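PDB 3NZE: putative transcriptional regulator, sugar-binding family from Arthrobacter aurescens, which probably regulates transcription as a SorC-family DNA-binding protein, its sugar-binding domain, the part crystallised here, being expected to recognise a carbohydrate effector. Local coordinates for residues 22-28 with 249-255; 12-16 with 258-262. One frame throughout, in Å; residues are numbered along the deposited sequence.

Contact 1: residues 22-28 with 249-255; sequences VDVHVVP and TDLILDE
Strands 23-27 and 250-254 run side by side as a parallel pair of the sheet in the Rossmann-like sugar-binding domain, their short axes 4.6 Å apart at 13°. The ladder is complete: Asp23 N, His25 N and Val27 N give their hydrogens to Thr249 O, Leu251 O and Leu253 O, while Leu251 N, Leu253 N and Glu255 N donate to Asp23 O, His25 O and Val27 O. On the face of Val24 and Val26, CD2 of Leu253 touches Val24 CG2 (3.8 Å) and Val26 CG2 (4.0 Å). Its CG sits between backbone N and carbonyl carbon (chi1 81°), which brings the branch nearer the partner strand. On the other face, Val27 CG2 lies 3.9 Å from Ile252 CG2. Nearby, a water lies in the plane of the His25 ring, 2.7 Å from ND1, and donates to Leu251 O. Asp23 OD2 and Asp250 OD1 approach to 4.5 Å; one water lies between them, 2.8 Å from Asp23 OD2 and 3.1 Å from Asp250 OD1, and probably eases their repulsion, and Asp250 OD2 has a salt bridge to Arg225. Asp254 is the N-cap of helix 255-261, its side chain capping a backbone N of that helix; its OD1 is hydrogen-bonded to Ser257 OG and Gly232 N, and Glu255 pairs with Arg259. Strand 225-230 flanks strand 250-254 on the edge away from 23-27; helix 35-50 packs on the His25 and Val27 face, and helices 9-20 and 255-261 on the Val24, Val26 and Leu253 face.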
loop_
_atom_site.group_PDB
_atom_site.type_symbol
_atom_site.label_atom_id
_atom_site.label_comp_id
_atom_site.label_asym_id
_atom_site.label_seq_id
_atom_site.Cartn_x
_atom_site.Cartn_y
_atom_site.Cartn_z
ATOM N N VAL A 22 3.415 -2.627 15.963
ATOM C CA VAL A 22 2.570 -3.283 14.971
ATOM C C VAL A 22 2.757 -4.785 15.095
ATOM O O VAL A 22 3.794 -5.245 15.571
ATOM C CB VAL A 22 2.926 -2.886 13.531
ATOM C CG1 VAL A 22 2.609 -1.428 13.296
ATOM C CG2 VAL A 22 4.396 -3.198 13.239
ATOM N N ASP A 23 1.750 -5.554 14.683
ATOM C CA ASP A 23 1.939 -6.986 14.563
ATOM C C ASP A 23 2.754 -7.212 13.298
ATOM O O ASP A 23 2.641 -6.445 12.337
ATOM C CB ASP A 23 0.597 -7.728 14.565
ATOM C CG ASP A 23 0.013 -7.856 15.976
ATOM O OD1 ASP A 23 0.528 -8.692 16.743
ATOM O OD2 ASP A 23 -0.936 -7.125 16.325
ATOM N N VAL A 24 3.607 -8.227 13.308
ATOM C CA VAL A 24 4.555 -8.393 12.208
ATOM C C VAL A 24 4.880 -9.839 11.879
ATOM O O VAL A 24 4.961 -10.693 12.771
ATOM C CB VAL A 24 5.863 -7.616 12.505
ATOM C CG1 VAL A 24 6.450 -8.064 13.815
ATOM C CG2 VAL A 24 6.879 -7.773 11.367
ATOM N N HIS A 25 5.047 -10.102 10.582
ATOM C CA HIS A 25 5.528 -11.375 10.075
ATOM C C HIS A 25 6.780 -11.108 9.251
ATOM O O HIS A 25 6.733 -10.394 8.245
ATOM C CB HIS A 25 4.474 -12.051 9.190
ATOM C CG HIS A 25 3.321 -12.619 9.955
ATOM N ND1 HIS A 25 2.200 -11.882 10.269
ATOM C CD2 HIS A 25 3.122 -13.850 10.480
ATOM C CE1 HIS A 25 1.358 -12.636 10.951
ATOM N NE2 HIS A 25 1.893 -13.835 11.093
ATOM N N VAL A 26 7.894 -11.679 9.687
ATOM C CA VAL A 26 9.152 -11.543 8.969
ATOM C C VAL A 26 9.341 -12.800 8.142
ATOM O O VAL A 26 9.300 -13.911 8.665
ATOM C CB VAL A 26 10.331 -11.351 9.954
ATOM C CG1 VAL A 26 11.655 -11.454 9.224
ATOM C CG2 VAL A 26 10.216 -10.001 10.650
ATOM N N VAL A 27 9.530 -12.620 6.842
ATOM C CA VAL A 27 9.660 -13.742 5.918
ATOM C C VAL A 27 11.123 -14.039 5.670
ATOM O O VAL A 27 11.835 -13.216 5.103
ATOM C CB VAL A 27 8.966 -13.414 4.582
ATOM C CG1 VAL A 27 9.022 -14.606 3.612
ATOM C CG2 VAL A 27 7.526 -12.996 4.837
ATOM N N PRO A 28 11.588 -15.222 6.104
ATOM C CA PRO A 28 12.973 -15.601 5.822
ATOM C C PRO A 28 13.181 -15.754 4.317
ATOM O O PRO A 28 12.419 -16.459 3.653
ATOM C CB PRO A 28 13.116 -16.951 6.538
ATOM C CG PRO A 28 12.059 -16.931 7.593
ATOM C CD PRO A 28 10.910 -16.209 6.963
ATOM N N THR A 249 -1.381 -1.692 10.978
ATOM C CA THR A 249 -1.586 -2.479 12.195
ATOM C C THR A 249 -0.855 -3.824 12.078
ATOM O O THR A 249 -0.457 -4.418 13.081
ATOM C CB THR A 249 -3.085 -2.742 12.482
ATOM O OG1 THR A 249 -3.685 -3.376 11.339
ATOM C CG2 THR A 249 -3.816 -1.447 12.770
ATOM N N ASP A 250 -0.695 -4.304 10.844
ATOM C CA ASP A 250 -0.072 -5.586 10.558
ATOM C C ASP A 250 0.949 -5.390 9.445
ATOM O O ASP A 250 0.657 -4.767 8.430
ATOM C CB ASP A 250 -1.118 -6.608 10.115
ATOM C CG ASP A 250 -2.193 -6.835 11.166
ATOM O OD1 ASP A 250 -2.053 -7.769 11.986
ATOM O OD2 ASP A 250 -3.172 -6.069 11.183
ATOM N N LEU A 251 2.150 -5.897 9.648
ATOM C CA LEU A 251 3.224 -5.672 8.688
ATOM C C LEU A 251 3.812 -6.999 8.244
ATOM O O LEU A 251 4.086 -7.866 9.075
ATOM C CB LEU A 251 4.305 -4.815 9.354
ATOM C CG LEU A 251 5.624 -4.590 8.618
ATOM C CD1 LEU A 251 5.382 -3.728 7.373
ATOM C CD2 LEU A 251 6.634 -3.922 9.541
ATOM N N ILE A 252 3.992 -7.169 6.934
ATOM C CA ILE A 252 4.692 -8.331 6.394
ATOM C C ILE A 252 5.872 -7.830 5.570
ATOM O O ILE A 252 5.695 -6.993 4.685
ATOM C CB ILE A 252 3.775 -9.196 5.507
ATOM C CG1 ILE A 252 2.543 -9.656 6.291
ATOM C CG2 ILE A 252 4.537 -10.426 4.969
ATOM C CD1 ILE A 252 1.349 -8.781 6.096
ATOM N N LEU A 253 7.079 -8.306 5.878
ATOM C CA LEU A 253 8.265 -7.830 5.171
ATOM C C LEU A 253 9.358 -8.881 5.159
ATOM O O LEU A 253 9.339 -9.817 5.957
ATOM C CB LEU A 253 8.791 -6.524 5.780
ATOM C CG LEU A 253 9.655 -6.582 7.048
ATOM C CD1 LEU A 253 10.203 -5.199 7.379
ATOM C CD2 LEU A 253 8.898 -7.142 8.255
ATOM N N ASP A 254 10.314 -8.733 4.241
ATOM C CA ASP A 254 11.368 -9.726 4.110
ATOM C C ASP A 254 12.427 -9.531 5.186
ATOM O O ASP A 254 12.575 -8.437 5.733
ATOM C CB ASP A 254 12.023 -9.637 2.734
ATOM C CG ASP A 254 12.701 -8.303 2.503
ATOM O OD1 ASP A 254 11.979 -7.302 2.314
ATOM O OD2 ASP A 254 13.957 -8.261 2.524
ATOM N N GLU A 255 13.165 -10.603 5.447
ATOM C CA GLU A 255 14.202 -10.644 6.470
ATOM C C GLU A 255 15.201 -9.495 6.353
ATOM O O GLU A 255 15.525 -8.853 7.348
ATOM C CB GLU A 255 14.923 -11.993 6.388
ATOM C CG GLU A 255 16.042 -12.197 7.385
ATOM C CD GLU A 255 16.728 -13.540 7.192
ATOM O OE1 GLU A 255 16.159 -14.406 6.489
ATOM O OE2 GLU A 255 17.835 -13.726 7.736
HETATM O O HOH W 1 -2.901 -6.218 14.513
HETATM O O HOH W 2 -1.273 -3.855 15.757
HETATM O O HOH W 3 1.499 -9.282 9.981
#

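Contact 2: residues 12-16 with 258-262; sequences LESQI and ARRLV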
loop_
_atom_site.group_PDB
_atom_site.type_symbol
_atom_site.label_atom_id
_atom_site.label_comp_id
_atom_site.label_asym_id
_atom_site.label_seq_id
_atom_site.Cartn_x
_atom_site.Cartn_y
_atom_site.Cartn_z
ATOM N N LEU A 12 13.397 -11.073 15.224
ATOM C CA LEU A 12 13.185 -9.816 14.513
ATOM C C LEU A 12 11.732 -9.351 14.658
ATOM O O LEU A 12 11.472 -8.152 14.772
ATOM C CB LEU A 12 13.577 -9.944 13.033
ATOM C CG LEU A 12 15.085 -10.136 12.807
ATOM C CD1 LEU A 12 15.376 -10.644 11.395
ATOM C CD2 LEU A 12 15.832 -8.840 13.074
ATOM N N GLU A 13 10.791 -10.296 14.650
ATOM C CA GLU A 13 9.383 -9.946 14.819
ATOM C C GLU A 13 9.199 -9.299 16.180
ATOM O O GLU A 13 8.532 -8.271 16.306
ATOM C CB GLU A 13 8.484 -11.174 14.676
ATOM C CG GLU A 13 8.442 -11.684 13.247
ATOM C CD GLU A 13 7.777 -13.037 13.093
ATOM O OE1 GLU A 13 7.423 -13.665 14.117
ATOM O OE2 GLU A 13 7.607 -13.477 11.935
ATOM N N SER A 14 9.801 -9.901 17.198
ATOM C CA SER A 14 9.680 -9.367 18.541
ATOM C C SER A 14 10.222 -7.950 18.617
ATOM O O SER A 14 9.595 -7.058 19.202
ATOM C CB SER A 14 10.424 -10.251 19.539
ATOM O OG SER A 14 10.255 -9.741 20.845
ATOM N N GLN A 15 11.394 -7.734 18.023
ATOM C CA GLN A 15 12.006 -6.416 18.060
ATOM C C GLN A 15 11.147 -5.369 17.372
ATOM O O GLN A 15 10.965 -4.274 17.894
ATOM C CB GLN A 15 13.427 -6.461 17.488
ATOM C CG GLN A 15 14.352 -7.333 18.332
ATOM C CD GLN A 15 15.635 -7.729 17.625
ATOM O OE1 GLN A 15 16.208 -6.953 16.864
ATOM N NE2 GLN A 15 16.100 -8.947 17.889
ATOM N N ILE A 16 10.623 -5.699 16.190
ATOM C CA ILE A 16 9.775 -4.767 15.458
ATOM C C ILE A 16 8.456 -4.512 16.190
ATOM O O ILE A 16 7.996 -3.371 16.271
ATOM C CB ILE A 16 9.525 -5.275 14.025
ATOM C CG1 ILE A 16 10.845 -5.265 13.248
ATOM C CG2 ILE A 16 8.456 -4.444 13.329
ATOM C CD1 ILE A 16 10.809 -6.052 11.936
ATOM N N ALA A 258 13.715 -6.304 7.442
ATOM C CA ALA A 258 13.466 -6.285 8.885
ATOM C C ALA A 258 14.750 -5.975 9.635
ATOM O O ALA A 258 14.740 -5.246 10.627
ATOM C CB ALA A 258 12.872 -7.603 9.354
ATOM N N ARG A 259 15.859 -6.521 9.150
ATOM C CA ARG A 259 17.154 -6.260 9.775
ATOM C C ARG A 259 17.534 -4.790 9.663
ATOM O O ARG A 259 18.104 -4.213 10.591
ATOM C CB ARG A 259 18.233 -7.161 9.169
ATOM C CG ARG A 259 18.112 -8.623 9.605
ATOM C CD ARG A 259 19.301 -9.464 9.114
ATOM N NE ARG A 259 19.004 -10.896 9.103
ATOM C CZ ARG A 259 18.933 -11.654 10.196
ATOM N NH1 ARG A 259 19.124 -11.118 11.396
ATOM N NH2 ARG A 259 18.660 -12.950 10.095
ATOM N N ARG A 260 17.207 -4.185 8.527
ATOM C CA ARG A 260 17.455 -2.768 8.321
ATOM C C ARG A 260 16.572 -1.976 9.273
ATOM O O ARG A 260 16.985 -0.968 9.841
ATOM C CB ARG A 260 17.142 -2.376 6.876
ATOM C CG ARG A 260 18.318 -1.769 6.132
ATOM C CD ARG A 260 17.840 -0.766 5.100
ATOM N NE ARG A 260 18.941 -0.008 4.511
ATOM C CZ ARG A 260 18.778 1.065 3.742
ATOM N NH1 ARG A 260 17.558 1.514 3.476
ATOM N NH2 ARG A 260 19.837 1.693 3.246
ATOM N N LEU A 261 15.346 -2.449 9.448
ATOM C CA LEU A 261 14.356 -1.723 10.226
ATOM C C LEU A 261 14.741 -1.651 11.701
ATOM O O LEU A 261 14.432 -0.673 12.379
ATOM C CB LEU A 261 12.969 -2.352 10.041
ATOM C CG LEU A 261 11.757 -1.554 10.513
ATOM C CD1 LEU A 261 11.647 -0.211 9.794
ATOM C CD2 LEU A 261 10.478 -2.361 10.339
ATOM N N VAL A 262 15.427 -2.674 12.199
ATOM C CA VAL A 262 15.852 -2.673 13.594
ATOM C C VAL A 262 17.232 -2.027 13.718
ATOM O O VAL A 262 17.903 -2.160 14.741
ATOM C CB VAL A 262 15.874 -4.092 14.219
ATOM C CG1 VAL A 262 14.466 -4.672 14.314
ATOM C CG2 VAL A 262 16.790 -5.018 13.433
#
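Leu12 reaches from helix 9-20 to Arg259 and Val262, crossing both side chains at about a right angle. Its CD1 lies 3.8 Å above one face of the Arg259 guanidinium, toward the rim, and also meets the aliphatic CG of that arginine, while CD2 touches Val262 CG2 at 4.0 Å. One turn on, Gln15 lays its CB against Val262 CG1 at 3.8 Å; the amide oxygen OE1 rests beside the same valine, and NE2 is bonded to Asp7. Ile16 follows, its end turned toward the other helix. Its CG1 stands anti to the carbonyl carbon (chi1 -66°) and the chain extends to CD1 (chi2 166°), which reaches Ala258 CB at 3.7 Å and Leu261 CD2 at 4.0 Å. The isoleucine CG1 itself packs on Val262 CG1 at 3.8 Å, where helix 255-261 has just ended. Between 12-16 and 258-262 the hold is apolar, with no hydrogen bond; one polar tie between the helices lies further along, from Tyr20 OH to Leu261 O. The polar ends at the border are served elsewhere: Arg259 NH2 by Glu255 and the backbone oxygen of Asp7, which probably help fix the position of the guanidinium whose rim Leu12 CD1 overlies.

Overall arrangement
Contacts 1 and 2 lie with centres about 9 Å apart, on the same side of the chain's centre. Helix 9-20 leads into strand 23-27, and strand 250-254 runs directly into helix 255-261, so the strand pair of contact 1 is nested inside the loop closed by contact 2. The helices pack together on one face of the sheet, next to the paired strands. Glu13 OE2 of helix 9-20 probably accepts a hydrogen bond from Val26 N at 2.9 Å, and Ala258 N lies 3.7 Å from Leu253 CD1. Together the two contacts join the N- and C-terminal parts of the sugar-binding domain, away from the annotated calcium sites.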